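Local coordinates for pullulanase (Klebsiella oxytoca, PDB 2YOC), which hydrolyses alpha-1,6-glucosidic linkages in pullulan and related branched dextrins, as a glycosyl hydrolase secreted through a type 2 secretion system, at residues 394-403 with 654-662; 713-724 with 807-818. All coordinates share one frame; numbering follows the deposited sequence.

Contact 1. Residues 394-403 with 654-662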
loop_
_atom_site.group_PDB
_atom_site.type_symbol
_atom_site.label_atom_id
_atom_site.label_comp_id
_atom_site.label_asym_id
_atom_site.label_seq_id
_atom_site.Cartn_x
_atom_site.Cartn_y
_atom_site.Cartn_z
ATOM N N TRP B 394 3.635 -58.221 12.198
ATOM C CA TRP B 394 4.164 -56.861 12.205
ATOM C C TRP B 394 4.871 -56.611 10.884
ATOM O O TRP B 394 4.693 -55.560 10.279
ATOM C CB TRP B 394 5.154 -56.672 13.351
ATOM C CG TRP B 394 5.921 -55.387 13.275
ATOM C CD1 TRP B 394 7.177 -55.204 12.772
ATOM C CD2 TRP B 394 5.455 -54.096 13.677
ATOM N NE1 TRP B 394 7.528 -53.879 12.854
ATOM C CE2 TRP B 394 6.490 -53.177 13.411
ATOM C CE3 TRP B 394 4.259 -53.626 14.245
ATOM C CZ2 TRP B 394 6.381 -51.829 13.719
ATOM C CZ3 TRP B 394 4.153 -52.287 14.554
ATOM C CH2 TRP B 394 5.204 -51.402 14.286
ATOM N N ASP B 395 5.664 -57.599 10.443
ATOM C CA ASP B 395 6.443 -57.537 9.224
ATOM C C ASP B 395 5.609 -57.221 7.978
ATOM O O ASP B 395 6.109 -56.553 7.062
ATOM C CB ASP B 395 7.323 -58.783 9.068
ATOM C CG ASP B 395 8.196 -59.045 10.282
ATOM O OD1 ASP B 395 9.325 -58.489 10.337
ATOM O OD2 ASP B 395 7.728 -59.755 11.205
ATOM N N ASN B 396 4.318 -57.603 7.981
ATOM C CA ASN B 396 3.433 -57.299 6.856
ATOM C C ASN B 396 2.373 -56.240 7.223
ATOM O O ASN B 396 1.211 -56.367 6.876
ATOM C CB ASN B 396 2.851 -58.583 6.231
ATOM C CG ASN B 396 3.900 -59.579 5.759
ATOM O OD1 ASN B 396 4.798 -59.260 4.964
ATOM N ND2 ASN B 396 3.812 -60.818 6.242
ATOM N N LEU B 397 2.785 -55.193 7.950
ATOM C CA LEU B 397 1.911 -54.081 8.296
ATOM C C LEU B 397 2.151 -52.947 7.304
ATOM O O LEU B 397 3.293 -52.515 7.106
ATOM C CB LEU B 397 2.120 -53.596 9.740
ATOM C CG LEU B 397 1.226 -52.428 10.162
ATOM C CD1 LEU B 397 -0.222 -52.849 10.285
ATOM C CD2 LEU B 397 1.728 -51.769 11.416
ATOM N N THR B 398 1.068 -52.460 6.687
ATOM C CA THR B 398 1.149 -51.366 5.718
ATOM C C THR B 398 0.403 -50.138 6.230
ATOM O O THR B 398 -0.482 -50.250 7.076
ATOM C CB THR B 398 0.585 -51.782 4.361
ATOM O OG1 THR B 398 -0.775 -52.219 4.525
ATOM C CG2 THR B 398 1.424 -52.840 3.669
HETATM N N MSE B 399 0.766 -48.969 5.674
HETATM C CA MSE B 399 0.206 -47.642 5.928
HETATM C C MSE B 399 -1.242 -47.649 5.392
HETATM O O MSE B 399 -1.432 -47.835 4.181
HETATM C CB MSE B 399 1.053 -46.664 5.115
HETATM C CG MSE B 399 1.028 -45.248 5.579
HETATM SE SE MSE B 399 2.161 -44.178 4.402
HETATM C CE MSE B 399 3.921 -45.050 4.659
ATOM N N PRO B 400 -2.274 -47.501 6.254
ATOM C CA PRO B 400 -3.667 -47.535 5.750
ATOM C C PRO B 400 -4.031 -46.414 4.765
ATOM O O PRO B 400 -4.901 -46.609 3.905
ATOM C CB PRO B 400 -4.523 -47.468 7.021
ATOM C CG PRO B 400 -3.638 -46.907 8.060
ATOM C CD PRO B 400 -2.227 -47.308 7.715
ATOM N N HIS B 401 -3.373 -45.239 4.887
ATOM C CA HIS B 401 -3.628 -44.114 3.999
ATOM C C HIS B 401 -2.402 -43.773 3.200
ATOM O O HIS B 401 -1.305 -43.681 3.766
ATOM C CB HIS B 401 -4.055 -42.908 4.800
ATOM C CG HIS B 401 -5.394 -43.077 5.411
ATOM N ND1 HIS B 401 -6.538 -42.671 4.756
ATOM C CD2 HIS B 401 -5.739 -43.624 6.603
ATOM C CE1 HIS B 401 -7.539 -42.949 5.581
ATOM N NE2 HIS B 401 -7.111 -43.529 6.699
ATOM N N ALA B 402 -2.579 -43.555 1.889
ATOM C CA ALA B 402 -1.482 -43.183 1.022
ATOM C C ALA B 402 -0.896 -41.826 1.399
ATOM O O ALA B 402 -1.604 -40.975 1.976
ATOM C CB ALA B 402 -1.944 -43.151 -0.408
ATOM N N GLN B 403 0.400 -41.632 1.047
ATOM C CA GLN B 403 1.170 -40.419 1.273
ATOM C C GLN B 403 2.148 -40.196 0.071
ATOM O O GLN B 403 3.130 -39.432 0.173
ATOM C CB GLN B 403 1.938 -40.570 2.590
ATOM C CG GLN B 403 1.100 -40.318 3.843
ATOM C CD GLN B 403 1.843 -40.365 5.169
ATOM O OE1 GLN B 403 1.239 -40.548 6.217
ATOM N NE2 GLN B 403 3.153 -40.196 5.173
ATOM N N THR B 654 11.250 -44.835 11.848
ATOM C CA THR B 654 10.763 -45.094 10.499
ATOM C C THR B 654 10.623 -46.584 10.194
ATOM O O THR B 654 9.476 -47.000 10.035
ATOM C CB THR B 654 11.479 -44.243 9.455
ATOM O OG1 THR B 654 11.430 -42.894 9.887
ATOM C CG2 THR B 654 10.830 -44.321 8.104
ATOM N N THR B 655 11.731 -47.383 10.156
ATOM C CA THR B 655 11.645 -48.827 9.872
ATOM C C THR B 655 11.371 -49.780 10.992
ATOM O O THR B 655 10.704 -50.800 10.756
ATOM C CB THR B 655 12.737 -49.402 8.964
ATOM O OG1 THR B 655 14.024 -48.910 9.320
ATOM C CG2 THR B 655 12.407 -49.239 7.502
ATOM N N ASP B 656 11.901 -49.525 12.179
ATOM C CA ASP B 656 11.659 -50.481 13.246
ATOM C C ASP B 656 10.306 -50.256 13.929
ATOM O O ASP B 656 9.639 -51.214 14.326
ATOM C CB ASP B 656 12.854 -50.530 14.189
ATOM C CG ASP B 656 14.157 -50.809 13.428
ATOM O OD1 ASP B 656 14.208 -51.812 12.663
ATOM O OD2 ASP B 656 15.123 -50.031 13.595
ATOM N N TYR B 657 9.854 -49.003 13.946
ATOM C CA TYR B 657 8.570 -48.648 14.557
ATOM C C TYR B 657 7.432 -48.375 13.600
ATOM O O TYR B 657 6.272 -48.308 14.032
ATOM C CB TYR B 657 8.736 -47.558 15.608
ATOM C CG TYR B 657 9.478 -48.107 16.799
ATOM C CD1 TYR B 657 8.846 -48.947 17.710
ATOM C CD2 TYR B 657 10.836 -47.861 16.973
ATOM C CE1 TYR B 657 9.519 -49.434 18.826
ATOM C CE2 TYR B 657 11.526 -48.369 18.069
ATOM C CZ TYR B 657 10.859 -49.143 19.003
ATOM O OH TYR B 657 11.522 -49.616 20.109
ATOM N N LYS B 658 7.748 -48.279 12.285
ATOM C CA LYS B 658 6.757 -48.099 11.232
ATOM C C LYS B 658 5.888 -46.857 11.456
ATOM O O LYS B 658 4.651 -46.927 11.448
ATOM C CB LYS B 658 5.949 -49.399 11.007
ATOM C CG LYS B 658 6.782 -50.488 10.342
ATOM C CD LYS B 658 6.003 -51.752 10.061
ATOM C CE LYS B 658 6.913 -52.686 9.310
ATOM N NZ LYS B 658 6.191 -53.814 8.685
ATOM N N ILE B 659 6.571 -45.717 11.682
ATOM C CA ILE B 659 5.943 -44.404 11.868
ATOM C C ILE B 659 5.797 -43.791 10.450
ATOM O O ILE B 659 6.689 -44.000 9.592
ATOM C CB ILE B 659 6.801 -43.565 12.853
ATOM C CG1 ILE B 659 6.785 -44.190 14.267
ATOM C CG2 ILE B 659 6.413 -42.094 12.883
ATOM C CD1 ILE B 659 5.452 -44.056 15.143
ATOM N N ASP B 660 4.660 -43.111 10.185
ATOM C CA ASP B 660 4.395 -42.561 8.854
ATOM C C ASP B 660 4.805 -41.122 8.644
ATOM O O ASP B 660 5.016 -40.712 7.498
ATOM C CB ASP B 660 2.918 -42.752 8.463
ATOM C CG ASP B 660 2.423 -44.166 8.667
ATOM O OD1 ASP B 660 3.008 -45.098 8.044
ATOM O OD2 ASP B 660 1.502 -44.355 9.502
ATOM N N GLY B 661 4.871 -40.360 9.736
ATOM C CA GLY B 661 5.232 -38.952 9.692
ATOM C C GLY B 661 5.776 -38.441 11.003
ATOM O O GLY B 661 5.523 -39.033 12.061
ATOM N N PHE B 662 6.520 -37.319 10.933
ATOM C CA PHE B 662 7.158 -36.679 12.075
ATOM C C PHE B 662 6.881 -35.213 12.166
ATOM O O PHE B 662 6.980 -34.527 11.159
ATOM C CB PHE B 662 8.665 -36.902 12.002
ATOM C CG PHE B 662 9.062 -38.358 12.095
ATOM C CD1 PHE B 662 9.100 -39.011 13.328
ATOM C CD2 PHE B 662 9.397 -39.074 10.955
ATOM C CE1 PHE B 662 9.470 -40.351 13.416
ATOM C CE2 PHE B 662 9.757 -40.421 11.045
ATOM C CZ PHE B 662 9.805 -41.044 12.275
#
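With chi1 of Lys658 at -71° and the chain fully extended beyond CG, the lysine runs straight out over one face of the indole of Trp394, whose own CG stands anti to the backbone N (chi1 170°) and lays the ring alongside it. CD of Lys658 rides 3.5 Å above the ring plane, displaced toward the rim, and NZ lies 4.6 Å from the centroid of the five-membered ring of Trp394, over the same face: a cation-pi contact. The ammonium ends at the carbonyl groups of the type I turn 394-397, where NZ of Lys658 donates to Trp394 O at 2.8 Å and more weakly to Asp395 O. At the ring's edge, CH2 of Trp394 meets Tyr657 O at 3.3 Å. Further along, Gln403 NE2 gives Asp660 O a 3.0 Å bond, fairly straight at 162° but reaching the oxygen from above its carbonyl plane; Asp688 O is a second acceptor for that amide. Asp660 OD1 also touches CG of Met399, a selenomethionine, while Lys580 and Val587 N hold the carboxylate. The loop 394-403 thus lies along the turn joining helix 640-655 to barrel strand 661-664, flanked by helix 567-582 and strand 586-591.

Contact 2. Residues 713-724 with 807-818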
loop_
_atom_site.group_PDB
_atom_site.type_symbol
_atom_site.label_atom_id
_atom_site.label_comp_id
_atom_site.label_asym_id
_atom_site.label_seq_id
_atom_site.Cartn_x
_atom_site.Cartn_y
_atom_site.Cartn_z
ATOM N N LYS B 713 9.475 -22.650 1.801
ATOM C CA LYS B 713 8.664 -22.560 0.583
ATOM C C LYS B 713 9.241 -23.460 -0.511
ATOM O O LYS B 713 10.422 -23.344 -0.857
ATOM C CB LYS B 713 8.557 -21.111 0.082
ATOM C CG LYS B 713 7.608 -20.921 -1.113
ATOM C CD LYS B 713 7.755 -19.576 -1.814
ATOM C CE LYS B 713 6.790 -19.488 -2.989
ATOM N NZ LYS B 713 6.721 -18.125 -3.594
ATOM N N GLY B 714 8.414 -24.398 -0.976
ATOM C CA GLY B 714 8.768 -25.350 -2.029
ATOM C C GLY B 714 9.713 -26.490 -1.671
ATOM O O GLY B 714 10.103 -27.229 -2.573
ATOM N N THR B 715 10.096 -26.643 -0.368
ATOM C CA THR B 715 10.997 -27.701 0.083
ATOM C C THR B 715 10.285 -29.039 0.235
ATOM O O THR B 715 10.903 -30.086 0.053
ATOM C CB THR B 715 11.704 -27.346 1.390
ATOM O OG1 THR B 715 10.764 -27.276 2.469
ATOM C CG2 THR B 715 12.510 -26.080 1.302
ATOM N N GLY B 716 9.012 -29.006 0.590
ATOM C CA GLY B 716 8.239 -30.216 0.827
ATOM C C GLY B 716 7.947 -30.382 2.292
ATOM O O GLY B 716 6.990 -31.067 2.660
ATOM N N ILE B 717 8.759 -29.741 3.138
ATOM C CA ILE B 717 8.600 -29.771 4.589
ATOM C C ILE B 717 7.454 -28.853 4.914
ATOM O O ILE B 717 7.421 -27.720 4.430
ATOM C CB ILE B 717 9.919 -29.340 5.312
ATOM C CG1 ILE B 717 11.176 -30.018 4.711
ATOM C CG2 ILE B 717 9.839 -29.514 6.821
ATOM C CD1 ILE B 717 11.274 -31.590 4.751
ATOM N N GLY B 718 6.496 -29.361 5.671
ATOM C CA GLY B 718 5.326 -28.603 6.081
ATOM C C GLY B 718 5.584 -27.861 7.367
ATOM O O GLY B 718 6.457 -28.242 8.156
ATOM N N THR B 719 4.827 -26.784 7.581
ATOM C CA THR B 719 4.872 -25.972 8.804
ATOM C C THR B 719 3.459 -25.665 9.250
ATOM O O THR B 719 2.556 -25.613 8.412
ATOM C CB THR B 719 5.614 -24.664 8.588
ATOM O OG1 THR B 719 5.187 -24.084 7.359
ATOM C CG2 THR B 719 7.099 -24.831 8.614
ATOM N N PHE B 720 3.267 -25.459 10.564
ATOM C CA PHE B 720 1.969 -25.075 11.098
ATOM C C PHE B 720 1.740 -23.635 10.687
ATOM O O PHE B 720 2.676 -22.815 10.731
ATOM C CB PHE B 720 1.919 -25.183 12.643
ATOM C CG PHE B 720 1.699 -26.564 13.203
ATOM C CD1 PHE B 720 0.414 -27.060 13.389
ATOM C CD2 PHE B 720 2.779 -27.376 13.543
ATOM C CE1 PHE B 720 0.212 -28.352 13.904
ATOM C CE2 PHE B 720 2.577 -28.665 14.058
ATOM C CZ PHE B 720 1.296 -29.141 14.249
ATOM N N SER B 721 0.509 -23.339 10.239
ATOM C CA SER B 721 0.141 -21.977 9.871
ATOM C C SER B 721 -0.686 -21.347 10.978
ATOM O O SER B 721 -1.759 -21.853 11.360
ATOM C CB SER B 721 -0.577 -21.915 8.536
ATOM O OG SER B 721 -0.874 -20.567 8.214
ATOM N N ASP B 722 -0.135 -20.258 11.515
ATOM C CA ASP B 722 -0.683 -19.445 12.585
ATOM C C ASP B 722 -1.616 -18.366 12.023
ATOM O O ASP B 722 -2.352 -17.742 12.786
ATOM C CB ASP B 722 0.468 -18.828 13.408
ATOM C CG ASP B 722 1.612 -18.164 12.652
ATOM O OD1 ASP B 722 1.769 -18.435 11.442
ATOM O OD2 ASP B 722 2.396 -17.434 13.291
ATOM N N ARG B 723 -1.599 -18.168 10.694
ATOM C CA ARG B 723 -2.396 -17.166 10.010
ATOM C C ARG B 723 -3.878 -17.409 10.131
ATOM O O ARG B 723 -4.590 -16.529 10.613
ATOM C CB ARG B 723 -2.001 -17.043 8.540
ATOM C CG ARG B 723 -0.753 -16.227 8.306
ATOM C CD ARG B 723 0.442 -17.100 8.414
ATOM N NE ARG B 723 1.621 -16.493 7.833
ATOM C CZ ARG B 723 2.754 -16.334 8.491
ATOM N NH1 ARG B 723 2.849 -16.706 9.758
ATOM N NH2 ARG B 723 3.808 -15.815 7.885
ATOM N N LEU B 724 -4.370 -18.573 9.673
ATOM C CA LEU B 724 -5.808 -18.870 9.761
ATOM C C LEU B 724 -6.171 -19.054 11.229
ATOM O O LEU B 724 -7.188 -18.519 11.669
ATOM C CB LEU B 724 -6.167 -20.101 8.919
ATOM C CG LEU B 724 -7.594 -20.623 8.980
ATOM C CD1 LEU B 724 -8.061 -21.077 7.616
ATOM C CD2 LEU B 724 -7.717 -21.781 9.961
ATOM N N TYR B 807 2.830 -17.937 2.374
ATOM C CA TYR B 807 4.264 -18.261 2.290
ATOM C C TYR B 807 4.603 -19.530 1.537
ATOM O O TYR B 807 5.778 -19.706 1.175
ATOM C CB TYR B 807 4.930 -18.328 3.693
ATOM C CG TYR B 807 4.333 -19.348 4.633
ATOM C CD1 TYR B 807 4.754 -20.669 4.616
ATOM C CD2 TYR B 807 3.379 -18.978 5.578
ATOM C CE1 TYR B 807 4.209 -21.611 5.488
ATOM C CE2 TYR B 807 2.853 -19.903 6.481
ATOM C CZ TYR B 807 3.276 -21.217 6.437
ATOM O OH TYR B 807 2.753 -22.120 7.331
ATOM N N ALA B 808 3.602 -20.438 1.373
ATOM C CA ALA B 808 3.808 -21.753 0.791
ATOM C C ALA B 808 3.826 -21.834 -0.710
ATOM O O ALA B 808 3.242 -20.976 -1.379
ATOM C CB ALA B 808 2.793 -22.718 1.351
ATOM N N ALA B 809 4.471 -22.901 -1.246
ATOM C CA ALA B 809 4.468 -23.200 -2.684
ATOM C C ALA B 809 3.310 -24.125 -2.993
ATOM O O ALA B 809 2.677 -23.946 -4.023
ATOM C CB ALA B 809 5.761 -23.853 -3.105
ATOM N N ASP B 810 3.013 -25.107 -2.111
ATOM C CA ASP B 810 1.893 -26.045 -2.294
ATOM C C ASP B 810 1.091 -26.141 -0.978
ATOM O O ASP B 810 1.674 -25.975 0.101
ATOM C CB ASP B 810 2.383 -27.449 -2.733
ATOM C CG ASP B 810 3.214 -27.468 -4.003
ATOM O OD1 ASP B 810 2.617 -27.503 -5.107
ATOM O OD2 ASP B 810 4.465 -27.451 -3.894
ATOM N N PRO B 811 -0.232 -26.417 -1.018
ATOM C CA PRO B 811 -0.985 -26.522 0.254
ATOM C C PRO B 811 -0.486 -27.629 1.192
ATOM O O PRO B 811 -0.848 -27.658 2.373
ATOM C CB PRO B 811 -2.439 -26.778 -0.201
ATOM C CG PRO B 811 -2.329 -27.318 -1.584
ATOM C CD PRO B 811 -1.109 -26.651 -2.188
ATOM N N THR B 812 0.324 -28.557 0.656
ATOM C CA THR B 812 0.840 -29.684 1.419
ATOM C C THR B 812 1.982 -29.250 2.350
ATOM O O THR B 812 2.397 -30.008 3.221
ATOM C CB THR B 812 1.157 -30.849 0.498
ATOM O OG1 THR B 812 2.256 -30.491 -0.327
ATOM C CG2 THR B 812 -0.026 -31.229 -0.365
ATOM N N GLU B 813 2.453 -28.015 2.179
ATOM C CA GLU B 813 3.477 -27.401 2.993
ATOM C C GLU B 813 2.865 -26.652 4.188
ATOM O O GLU B 813 3.620 -26.167 5.027
ATOM C CB GLU B 813 4.320 -26.458 2.134
ATOM C CG GLU B 813 5.009 -27.172 0.993
ATOM C CD GLU B 813 6.060 -26.413 0.201
ATOM O OE1 GLU B 813 6.086 -25.155 0.249
ATOM O OE2 GLU B 813 6.833 -27.100 -0.513
ATOM N N VAL B 814 1.506 -26.594 4.287
ATOM C CA VAL B 814 0.743 -25.874 5.328
ATOM C C VAL B 814 -0.128 -26.778 6.209
ATOM O O VAL B 814 -0.934 -27.550 5.698
ATOM C CB VAL B 814 -0.150 -24.772 4.685
ATOM C CG1 VAL B 814 -1.029 -24.094 5.725
ATOM C CG2 VAL B 814 0.669 -23.732 3.947
ATOM N N VAL B 815 -0.066 -26.586 7.520
ATOM C CA VAL B 815 -0.942 -27.301 8.443
ATOM C C VAL B 815 -1.846 -26.274 9.161
ATOM O O VAL B 815 -1.369 -25.470 9.975
ATOM C CB VAL B 815 -0.178 -28.214 9.429
ATOM C CG1 VAL B 815 -1.128 -28.855 10.421
ATOM C CG2 VAL B 815 0.614 -29.295 8.685
ATOM N N ASN B 816 -3.147 -26.281 8.827
ATOM C CA ASN B 816 -4.137 -25.401 9.442
ATOM C C ASN B 816 -4.734 -26.056 10.684
ATOM O O ASN B 816 -4.904 -27.285 10.749
ATOM C CB ASN B 816 -5.225 -25.011 8.441
ATOM C CG ASN B 816 -4.809 -23.894 7.521
ATOM O OD1 ASN B 816 -4.170 -22.901 7.934
ATOM N ND2 ASN B 816 -5.185 -24.022 6.254
ATOM N N TYR B 817 -5.024 -25.232 11.688
ATOM C CA TYR B 817 -5.572 -25.706 12.947
ATOM C C TYR B 817 -6.222 -24.591 13.729
ATOM O O TYR B 817 -5.921 -23.414 13.501
ATOM C CB TYR B 817 -4.497 -26.425 13.786
ATOM C CG TYR B 817 -3.418 -25.548 14.378
ATOM C CD1 TYR B 817 -2.556 -24.813 13.563
ATOM C CD2 TYR B 817 -3.177 -25.540 15.750
ATOM C CE1 TYR B 817 -1.541 -24.026 14.108
ATOM C CE2 TYR B 817 -2.152 -24.773 16.305
ATOM C CZ TYR B 817 -1.322 -24.031 15.481
ATOM O OH TYR B 817 -0.316 -23.273 16.057
ATOM N N VAL B 818 -7.143 -24.961 14.632
ATOM C CA VAL B 818 -7.826 -23.996 15.497
ATOM C C VAL B 818 -7.768 -24.437 16.963
ATOM O O VAL B 818 -8.318 -23.775 17.839
ATOM C CB VAL B 818 -9.238 -23.554 15.005
ATOM C CG1 VAL B 818 -9.128 -22.519 13.894
ATOM C CG2 VAL B 818 -10.095 -24.740 14.564
HETATM O O HOH W 1 -3.283 -20.590 7.235
#
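Glu813 OE1 accepts from two backbone amides: Gly714 N, 2.7 Å from OE1 of Glu813 and on its syn lone pair, and Ala809 N, which comes from above the carboxylate plane. The other oxygen, OE2 of Glu813, takes a weak bond from Gly716 N, and the buried carboxylate thereby joins residues 714-716 to its own loop. An extended chain beyond CG (chi2 -170°) carries the acid that far. Beyond residue 716 the two segments become neighbouring parallel strands of the eight-stranded (beta/alpha) barrel, 718-720 and 814-816. Thr719 N donates to Glu813 O, Thr719 O accepts from Val815 N, and Ser721 N donates to Val815 O at 2.9 Å. On the face bearing Thr719 and Val814, Thr719 OG1 and Tyr807 OH share a hydrogen bond of 3.1 Å near the plane of the tyrosine ring. Tyr807 also puts its CE2 edge over the Arg723 guanidinium, the planes 80° apart. The opposite face carries Phe720, its CE1 3.8 Å from CG1 of Val815 and its edge directed into the face of Tyr817 in a T-shaped pair. At the C-terminal end of the strand pair, a water links Ser721 OG to Asn816 OD1, each 2.6 Å from it, while Asn816 ND2 donates to Gly775 O.

How the contacts relate
From the N terminus, the chain passes through the loop 394-403, after strand 379-380, and travels 250 residues through the first three barrel strands and helix 640-655 before residues 654-662 close contact 1 at the entry to the fourth strand. Contact 2 opens later, at 713-724, and closes after a further 82 residues at 807-818, so the two loops follow in series, neither nested nor crossed. Contact 1 ties the segment preceding the barrel to the approach to strand 661-664; contact 2 pairs the sixth and seventh strands. Their centres lie 23 Å apart and their nearest atoms about 7 Å, without touching, yet both reach one closed parallel sheet.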